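Long-range contacts in glutamine synthetase (Helicobacter pylori, PDB 5ZLI), which is a class I-beta glutamine synthetase, a twelve-subunit enzyme whose chain combines a beta-grasp domain with a larger catalytic domain: residues E141-D146 with Q226-V231; F180-G185 with P194-M199; S301-H306 with D390-K395. All blocks are in the same frame, centred on the assembly; numbering follows the deposited sequence.

Interaction 1 of 3, residues E141-D146 with Q226-V231; sequences EFFIFD and QAQGEV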
loop_
_atom_site.group_PDB
_atom_site.type_symbol
_atom_site.label_atom_id
_atom_site.label_comp_id
_atom_site.label_asym_id
_atom_site.label_seq_id
_atom_site.Cartn_x
_atom_site.Cartn_y
_atom_site.Cartn_z
ATOM N N GLU B 141 13.166 -25.601 34.855
ATOM C CA GLU B 141 12.585 -24.333 34.430
ATOM C C GLU B 141 12.689 -24.197 32.913
ATOM O O GLU B 141 13.670 -24.632 32.296
ATOM C CB GLU B 141 13.271 -23.152 35.136
ATOM C CG GLU B 141 13.220 -23.248 36.673
ATOM C CD GLU B 141 13.949 -22.116 37.429
ATOM O OE1 GLU B 141 14.923 -21.550 36.887
ATOM O OE2 GLU B 141 13.600 -21.860 38.611
ATOM N N PHE B 142 11.662 -23.582 32.323
ATOM C CA PHE B 142 11.542 -23.440 30.883
ATOM C C PHE B 142 10.865 -22.125 30.546
ATOM O O PHE B 142 10.538 -21.325 31.414
ATOM C CB PHE B 142 10.747 -24.576 30.278
ATOM C CG PHE B 142 9.352 -24.670 30.806
ATOM C CD1 PHE B 142 8.354 -23.865 30.310
ATOM C CD2 PHE B 142 9.044 -25.600 31.781
ATOM C CE1 PHE B 142 7.068 -23.964 30.801
ATOM C CE2 PHE B 142 7.791 -25.715 32.246
ATOM C CZ PHE B 142 6.781 -24.885 31.762
ATOM N N PHE B 143 10.696 -21.901 29.256
ATOM C CA PHE B 143 10.123 -20.683 28.723
ATOM C C PHE B 143 9.134 -21.056 27.644
ATOM O O PHE B 143 9.363 -21.979 26.860
ATOM C CB PHE B 143 11.168 -19.755 28.103
ATOM C CG PHE B 143 11.946 -18.954 29.088
ATOM C CD1 PHE B 143 11.491 -17.698 29.494
ATOM C CD2 PHE B 143 13.137 -19.439 29.603
ATOM C CE1 PHE B 143 12.203 -16.946 30.408
ATOM C CE2 PHE B 143 13.866 -18.693 30.514
ATOM C CZ PHE B 143 13.403 -17.440 30.923
ATOM N N ILE B 144 8.066 -20.307 27.558
ATOM C CA ILE B 144 7.120 -20.487 26.489
ATOM C C ILE B 144 7.065 -19.180 25.750
ATOM O O ILE B 144 6.626 -18.168 26.300
ATOM C CB ILE B 144 5.748 -20.903 26.989
ATOM C CG1 ILE B 144 5.878 -22.304 27.598
ATOM C CG2 ILE B 144 4.720 -20.731 25.844
ATOM C CD1 ILE B 144 4.570 -23.039 27.796
ATOM N N PHE B 145 7.592 -19.173 24.548
ATOM C CA PHE B 145 7.624 -17.979 23.731
ATOM C C PHE B 145 6.534 -18.013 22.657
ATOM O O PHE B 145 5.889 -19.037 22.412
ATOM C CB PHE B 145 9.030 -17.824 23.142
ATOM C CG PHE B 145 10.111 -17.521 24.182
ATOM C CD1 PHE B 145 9.964 -16.436 25.072
ATOM C CD2 PHE B 145 11.270 -18.291 24.250
ATOM C CE1 PHE B 145 10.943 -16.136 26.005
ATOM C CE2 PHE B 145 12.265 -17.997 25.180
ATOM C CZ PHE B 145 12.103 -16.924 26.056
ATOM N N ASP B 146 6.288 -16.849 22.051
ATOM C CA ASP B 146 5.403 -16.779 20.885
ATOM C C ASP B 146 6.158 -17.029 19.594
ATOM O O ASP B 146 5.627 -17.648 18.663
ATOM C CB ASP B 146 4.689 -15.419 20.797
ATOM C CG ASP B 146 3.809 -15.153 21.986
ATOM O OD1 ASP B 146 3.243 -16.143 22.503
ATOM O OD2 ASP B 146 3.658 -13.975 22.386
ATOM N N GLN B 226 10.454 -13.559 32.462
ATOM C CA GLN B 226 9.179 -13.058 31.956
ATOM C C GLN B 226 8.287 -14.164 31.377
ATOM O O GLN B 226 7.073 -14.143 31.592
ATOM C CB GLN B 226 9.442 -11.957 30.942
ATOM C CG GLN B 226 10.272 -10.866 31.542
ATOM C CD GLN B 226 10.492 -9.730 30.610
ATOM O OE1 GLN B 226 9.556 -9.062 30.195
ATOM N NE2 GLN B 226 11.748 -9.509 30.250
ATOM N N ALA B 227 8.819 -15.109 30.607
ATOM C CA ALA B 227 7.945 -16.145 30.045
ATOM C C ALA B 227 8.238 -17.514 30.650
ATOM O O ALA B 227 7.996 -18.552 30.031
ATOM C CB ALA B 227 8.042 -16.218 28.523
ATOM N N GLN B 228 8.735 -17.517 31.868
ATOM C CA GLN B 228 9.356 -18.682 32.449
ATOM C C GLN B 228 8.344 -19.436 33.303
ATOM O O GLN B 228 7.372 -18.864 33.817
ATOM C CB GLN B 228 10.562 -18.264 33.285
ATOM C CG GLN B 228 11.662 -19.284 33.268
ATOM C CD GLN B 228 12.802 -18.923 34.165
ATOM O OE1 GLN B 228 12.699 -18.016 34.988
ATOM N NE2 GLN B 228 13.888 -19.656 34.047
ATOM N N GLY B 229 8.601 -20.730 33.468
ATOM C CA GLY B 229 7.692 -21.613 34.173
ATOM C C GLY B 229 8.457 -22.805 34.697
ATOM O O GLY B 229 9.640 -22.981 34.403
ATOM N N GLU B 230 7.763 -23.629 35.474
ATOM C CA GLU B 230 8.405 -24.749 36.145
ATOM C C GLU B 230 7.316 -25.701 36.646
ATOM O O GLU B 230 6.245 -25.266 37.078
ATOM C CB GLU B 230 9.246 -24.222 37.321
ATOM C CG GLU B 230 10.429 -25.066 37.849
ATOM C CD GLU B 230 10.987 -24.460 39.147
ATOM O OE1 GLU B 230 12.071 -24.868 39.635
ATOM O OE2 GLU B 230 10.338 -23.518 39.650
ATOM N N VAL B 231 7.617 -26.999 36.626
ATOM C CA VAL B 231 6.750 -28.017 37.209
ATOM C C VAL B 231 7.621 -28.937 38.057
ATOM O O VAL B 231 8.682 -29.391 37.614
ATOM C CB VAL B 231 5.981 -28.825 36.142
ATOM C CG1 VAL B 231 5.117 -29.908 36.803
ATOM C CG2 VAL B 231 5.127 -27.909 35.288
#
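Gln228 lays its chain across the Phe143 ring where strand 133-145 pairs antiparallel with strand 228-237, in the large mixed sheet of the catalytic domain. Its CG stands over the ring face, 3.6 Å from the centroid, as a CH-pi contact. The amide plane is tilted only 16° from the ring plane. Gln228 NE2 is bonded to Ser276 OG and Gly275 O, and Gln228 OE1 to Ala225 N. Together these bonds fix the way round of the amide.

Phe143 and Gln228 are a non-hydrogen-bonded pair. Phe142 and Gly229 make the adjacent hydrogen-bonded pair. Phe142 N gives to Gly229 O at 3.0 Å, and Gly229 N gives back to Phe142 O. A third backbone bond, from Ile144 N to Ala227 O, extends the pairing into the loop before the second strand.

Ala227 points its methyl group at the first strand. Its CB approaches Ile144 O to 3.3 Å. It also lies at the edge of the Phe143 ring, in the ring plane, and 3.8 Å from Phe145 CE1.

Glu141 CG sits beside the backbone N (chi1 -57°), which sets it against Glu230 CG at 3.5 Å. The extended chain beyond carries the carboxylate alongside that of Glu230. Glu141 OE1 is bonded to Gly277 N. The two carboxylates are turned 71° from each other, with Glu141 OE2 3.5 Å from Glu230 OE1.

Interaction 2 of 3, residues F180-G185 with P194-M199; sequences FGHRPG and PPTDTM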
loop_
_atom_site.group_PDB
_atom_site.type_symbol
_atom_site.label_atom_id
_atom_site.label_comp_id
_atom_site.label_asym_id
_atom_site.label_seq_id
_atom_site.Cartn_x
_atom_site.Cartn_y
_atom_site.Cartn_z
ATOM N N PHE B 180 -3.015 -5.143 26.187
ATOM C CA PHE B 180 -3.718 -5.453 27.428
ATOM C C PHE B 180 -2.993 -4.959 28.667
ATOM O O PHE B 180 -3.537 -5.114 29.770
ATOM C CB PHE B 180 -3.922 -6.970 27.581
ATOM C CG PHE B 180 -5.031 -7.554 26.723
ATOM C CD1 PHE B 180 -5.971 -6.737 26.103
ATOM C CD2 PHE B 180 -5.143 -8.933 26.553
ATOM C CE1 PHE B 180 -6.998 -7.293 25.317
ATOM C CE2 PHE B 180 -6.168 -9.492 25.774
ATOM C CZ PHE B 180 -7.094 -8.677 25.158
ATOM N N GLY B 181 -1.785 -4.400 28.525
ATOM C CA GLY B 181 -1.023 -4.024 29.717
ATOM C C GLY B 181 -0.704 -5.226 30.589
ATOM O O GLY B 181 -0.543 -6.360 30.106
ATOM N N HIS B 182 -0.607 -4.977 31.895
ATOM C CA HIS B 182 -0.393 -6.057 32.860
ATOM C C HIS B 182 0.763 -6.970 32.467
ATOM O O HIS B 182 0.554 -8.098 32.000
ATOM C CB HIS B 182 -1.671 -6.894 33.008
ATOM C CG HIS B 182 -2.845 -6.106 33.471
ATOM N ND1 HIS B 182 -2.861 -5.453 34.687
ATOM C CD2 HIS B 182 -4.002 -5.778 32.849
ATOM C CE1 HIS B 182 -4.010 -4.808 34.824
ATOM N NE2 HIS B 182 -4.719 -4.984 33.720
ATOM N N ARG B 183 1.992 -6.509 32.681
ATOM C CA ARG B 183 3.126 -7.304 32.274
ATOM C C ARG B 183 4.089 -7.377 33.450
ATOM O O ARG B 183 4.363 -6.349 34.094
ATOM C CB ARG B 183 3.810 -6.737 31.012
ATOM C CG ARG B 183 3.090 -7.073 29.702
ATOM C CD ARG B 183 3.874 -6.606 28.491
ATOM N NE ARG B 183 3.188 -6.881 27.224
ATOM C CZ ARG B 183 2.374 -6.020 26.603
ATOM N NH1 ARG B 183 2.155 -4.803 27.126
ATOM N NH2 ARG B 183 1.781 -6.377 25.460
ATOM N N PRO B 184 4.606 -8.556 33.771
ATOM C CA PRO B 184 5.634 -8.636 34.804
ATOM C C PRO B 184 6.885 -7.931 34.326
ATOM O O PRO B 184 7.251 -8.006 33.147
ATOM C CB PRO B 184 5.868 -10.141 34.943
ATOM C CG PRO B 184 5.632 -10.643 33.552
ATOM C CD PRO B 184 4.542 -9.793 32.965
ATOM N N GLY B 185 7.548 -7.239 35.238
ATOM C CA GLY B 185 8.813 -6.653 34.873
ATOM C C GLY B 185 9.824 -7.721 34.500
ATOM O O GLY B 185 9.682 -8.907 34.822
ATOM N N PRO B 194 -2.683 -13.926 37.340
ATOM C CA PRO B 194 -3.261 -13.470 36.072
ATOM C C PRO B 194 -4.117 -12.242 36.292
ATOM O O PRO B 194 -4.581 -12.047 37.396
ATOM C CB PRO B 194 -4.074 -14.670 35.606
ATOM C CG PRO B 194 -3.390 -15.862 36.271
ATOM C CD PRO B 194 -2.913 -15.361 37.585
ATOM N N PRO B 195 -4.334 -11.428 35.254
ATOM C CA PRO B 195 -3.967 -11.656 33.845
ATOM C C PRO B 195 -2.513 -11.323 33.504
ATOM O O PRO B 195 -2.082 -11.553 32.371
ATOM C CB PRO B 195 -4.923 -10.732 33.081
ATOM C CG PRO B 195 -5.633 -9.884 34.161
ATOM C CD PRO B 195 -4.935 -10.103 35.447
ATOM N N THR B 196 -1.777 -10.796 34.490
ATOM C CA THR B 196 -0.337 -10.624 34.342
ATOM C C THR B 196 0.324 -11.965 34.049
ATOM O O THR B 196 1.311 -12.047 33.308
ATOM C CB THR B 196 0.235 -9.994 35.615
ATOM O OG1 THR B 196 -0.440 -8.751 35.871
ATOM C CG2 THR B 196 1.742 -9.759 35.491
ATOM N N ASP B 197 -0.177 -13.017 34.679
ATOM C CA ASP B 197 0.237 -14.383 34.403
ATOM C C ASP B 197 -0.625 -14.933 33.267
ATOM O O ASP B 197 -1.814 -15.223 33.451
ATOM C CB ASP B 197 0.130 -15.221 35.677
ATOM C CG ASP B 197 0.308 -16.710 35.432
ATOM O OD1 ASP B 197 1.080 -17.103 34.523
ATOM O OD2 ASP B 197 -0.319 -17.477 36.193
ATOM N N THR B 198 -0.028 -15.076 32.092
ATOM C CA THR B 198 -0.758 -15.586 30.949
ATOM C C THR B 198 -0.693 -17.087 30.818
ATOM O O THR B 198 -1.436 -17.632 30.004
ATOM C CB THR B 198 -0.180 -15.052 29.658
ATOM O OG1 THR B 198 1.090 -15.694 29.445
ATOM C CG2 THR B 198 -0.007 -13.551 29.738
ATOM N N MET B 199 0.167 -17.770 31.572
ATOM C CA MET B 199 0.437 -19.180 31.316
ATOM C C MET B 199 -0.296 -20.097 32.280
ATOM O O MET B 199 0.066 -21.264 32.405
ATOM C CB MET B 199 1.938 -19.461 31.397
ATOM C CG MET B 199 2.807 -18.470 30.679
ATOM S SD MET B 199 2.729 -18.660 28.894
ATOM C CE MET B 199 4.065 -17.567 28.386
#
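Thr196 holds OG1 beside its backbone N (chi1 -57°) and CG2 beside its carbonyl carbon. This torsion divides its two branches between two residues: OG1 turns to His182 and CG2 to Pro184. The CB of His182 points toward the other segment. The two residues are also the nearest pair of the backbones, with His182 CA 4.8 Å from Thr196 CA.

Thr196 OG1 lies 3.6 Å from His182 CB. Thr196 CG2 rests against the N and CD side of the Pro184 ring, 3.6 Å from Pro184 N and 3.8 Å from Pro184 CD. The Pro184 and Thr196 side chains run alongside each other, pointing opposite ways. No hydrogen bond joins the segments. A long CA-H...O contact runs from Thr196 CA to His182 O at 3.6 Å, nearly straight at the hydrogen (166°). Pro195, just before Thr196, follows a cis peptide bond.

The His182 ring reaches into a subunit junction. Its NE2 makes a weak hydrogen bond to Ala263 O of one neighbouring subunit, and the ring meets Tyr479 of another.

Past Thr196, Asp197 forms an Asx turn. Its OD1 accepts from Met199 N at 3.2 Å, and the donor stands well above the carboxylate plane, by 56°. Asp197 OD1 also has a salt bridge to Arg203 and a bond from His222 ND1. The whole contact lies in the long loop between strand 156-162 and helix 200-212, with Met199 at the N-cap position of that helix.

Interaction 3 of 3, residues S301-H306 with D390-K395; sequences SEFALH and DGVKNK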
loop_
_atom_site.group_PDB
_atom_site.type_symbol
_atom_site.label_atom_id
_atom_site.label_comp_id
_atom_site.label_asym_id
_atom_site.label_seq_id
_atom_site.Cartn_x
_atom_site.Cartn_y
_atom_site.Cartn_z
ATOM N N SER B 301 24.209 -36.359 57.079
ATOM C CA SER B 301 25.170 -37.296 57.627
ATOM C C SER B 301 26.583 -37.027 57.121
ATOM O O SER B 301 26.801 -36.356 56.108
ATOM C CB SER B 301 24.731 -38.729 57.310
ATOM O OG SER B 301 24.483 -38.925 55.928
ATOM N N GLU B 302 27.558 -37.535 57.882
ATOM C CA GLU B 302 28.938 -37.597 57.396
ATOM C C GLU B 302 28.976 -38.194 55.990
ATOM O O GLU B 302 29.657 -37.679 55.100
ATOM C CB GLU B 302 29.788 -38.415 58.388
ATOM C CG GLU B 302 31.103 -38.998 57.863
ATOM C CD GLU B 302 31.668 -40.121 58.766
ATOM O OE1 GLU B 302 31.160 -40.296 59.903
ATOM O OE2 GLU B 302 32.618 -40.829 58.335
ATOM N N PHE B 303 28.196 -39.252 55.769
ATOM C CA PHE B 303 28.102 -39.868 54.453
ATOM C C PHE B 303 27.701 -38.843 53.394
ATOM O O PHE B 303 28.315 -38.769 52.322
ATOM C CB PHE B 303 27.095 -41.017 54.521
ATOM C CG PHE B 303 26.931 -41.764 53.238
ATOM C CD1 PHE B 303 27.823 -42.762 52.885
ATOM C CD2 PHE B 303 25.886 -41.481 52.381
ATOM C CE1 PHE B 303 27.678 -43.467 51.694
ATOM C CE2 PHE B 303 25.736 -42.179 51.186
ATOM C CZ PHE B 303 26.639 -43.173 50.847
ATOM N N ALA B 304 26.660 -38.050 53.678
ATOM C CA ALA B 304 26.213 -37.010 52.747
ATOM C C ALA B 304 27.250 -35.907 52.578
ATOM O O ALA B 304 27.441 -35.398 51.470
ATOM C CB ALA B 304 24.883 -36.417 53.196
ATOM N N LEU B 305 27.894 -35.483 53.666
ATOM C CA LEU B 305 28.856 -34.393 53.534
ATOM C C LEU B 305 30.089 -34.823 52.759
ATOM O O LEU B 305 30.698 -34.002 52.063
ATOM C CB LEU B 305 29.287 -33.876 54.902
ATOM C CG LEU B 305 28.352 -32.891 55.566
ATOM C CD1 LEU B 305 28.602 -32.929 57.048
ATOM C CD2 LEU B 305 28.623 -31.523 54.993
ATOM N N HIS B 306 30.474 -36.097 52.881
ATOM C CA HIS B 306 31.534 -36.631 52.040
ATOM C C HIS B 306 31.067 -36.724 50.593
ATOM O O HIS B 306 31.813 -36.374 49.669
ATOM C CB HIS B 306 32.004 -37.984 52.588
ATOM C CG HIS B 306 32.811 -37.880 53.852
ATOM N ND1 HIS B 306 33.703 -36.854 54.090
ATOM C CD2 HIS B 306 32.837 -38.661 54.957
ATOM C CE1 HIS B 306 34.248 -37.013 55.282
ATOM N NE2 HIS B 306 33.735 -38.101 55.829
ATOM N N ASP B 390 32.907 -40.952 44.678
ATOM C CA ASP B 390 34.303 -40.658 44.956
ATOM C C ASP B 390 34.440 -39.968 46.312
ATOM O O ASP B 390 35.341 -40.284 47.099
ATOM C CB ASP B 390 34.863 -39.775 43.837
ATOM C CG ASP B 390 36.360 -39.881 43.702
ATOM O OD1 ASP B 390 36.857 -40.997 43.424
ATOM O OD2 ASP B 390 37.035 -38.848 43.866
ATOM N N GLY B 391 33.503 -39.068 46.626
ATOM C CA GLY B 391 33.546 -38.364 47.900
ATOM C C GLY B 391 33.429 -39.293 49.093
ATOM O O GLY B 391 34.099 -39.096 50.111
ATOM N N VAL B 392 32.544 -40.293 49.002
ATOM C CA VAL B 392 32.357 -41.217 50.116
ATOM C C VAL B 392 33.534 -42.184 50.215
ATOM O O VAL B 392 34.003 -42.508 51.316
ATOM C CB VAL B 392 31.027 -41.979 49.959
ATOM C CG1 VAL B 392 30.934 -43.089 50.990
ATOM C CG2 VAL B 392 29.860 -41.042 50.086
ATOM N N LYS B 393 34.051 -42.626 49.065
ATOM C CA LYS B 393 35.210 -43.504 49.058
ATOM C C LYS B 393 36.391 -42.815 49.712
ATOM O O LYS B 393 36.990 -43.347 50.648
ATOM C CB LYS B 393 35.541 -43.918 47.616
ATOM C CG LYS B 393 34.485 -44.851 46.972
ATOM C CD LYS B 393 34.671 -44.991 45.456
ATOM C CE LYS B 393 35.776 -45.976 45.113
ATOM N NZ LYS B 393 35.352 -47.409 45.264
ATOM N N ASN B 394 36.701 -41.594 49.271
ATOM C CA ASN B 394 37.877 -40.871 49.736
ATOM C C ASN B 394 37.591 -39.930 50.902
ATOM O O ASN B 394 38.413 -39.032 51.173
ATOM C CB ASN B 394 38.520 -40.100 48.592
ATOM C CG ASN B 394 38.944 -40.999 47.475
ATOM O OD1 ASN B 394 38.414 -42.104 47.332
ATOM N ND2 ASN B 394 39.920 -40.559 46.689
ATOM N N LYS B 395 36.444 -40.096 51.567
ATOM C CA LYS B 395 36.063 -39.308 52.738
ATOM C C LYS B 395 36.386 -37.828 52.536
ATOM O O LYS B 395 37.059 -37.198 53.350
ATOM C CB LYS B 395 36.801 -39.839 53.965
ATOM C CG LYS B 395 36.725 -41.350 54.198
ATOM C CD LYS B 395 35.431 -41.838 54.865
ATOM C CE LYS B 395 35.644 -43.198 55.531
ATOM N NZ LYS B 395 34.504 -43.638 56.370
#
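The Phe303 ring carries Val392 on one face, and the His306 ring carries Lys395. Val392 CG2 stands 3.9 Å from the Phe303 ring centroid, a CH-pi contact offset toward the rim of the ring. Val392 CG1 touches Phe303 CE1 at 3.4 Å. Phe303 has CG beside its carbonyl carbon (chi1 -178°), which swings the ring end toward the valine.

Lys395 CA sits over the centre of the His306 ring, and Lys395 CB makes a CH-pi contact 4.0 Å from its centroid. Glu302 OE2 lies at the ring edge, in plane. The rotation of the imidazole is held by a hydrogen bond between His306 ND1 and Ile396 O. Lys395 bends at chi2 (-81°), and its NZ forms a long salt bridge with Glu302 OE2 at 3.9 Å, on the solvent-exposed side of the contact.

Gly391 has no side chain, so the backbones come close. His306 CA is 4.9 Å from Gly391 CA, and Gly391 CA makes a CA-H...O contact with His306 O at 3.2 Å. The contact joins the first turn of helix 302-313 to the last turn of helix 377-393 and the residues just after it, a close helix-to-helix packing at a glycine in the catalytic domain.

In the fold
Interactions 1 and 2 are neighbours, with centres 13 Å apart. Segments 180-185 and 194-199 both fall in the chain between 141-146 and 226-231. The two contacts touch: Met199 CE lies 3.4 Å from Ile144 O, and Gly185 O lies 3.9 Å from Gln226 CG. His222 ties them further, since its ring bonds both Gln226 O and Asp197 OD1. Interaction 3 stands apart. Its nearest atoms are about 22 Å from interaction 1 and about 36 Å from interaction 2, and it lies across the chain's centre from interaction 1. Interactions 1 and 2 both reach neighbouring subunits; no other subunit touches interaction 3. All three lie in the catalytic domain.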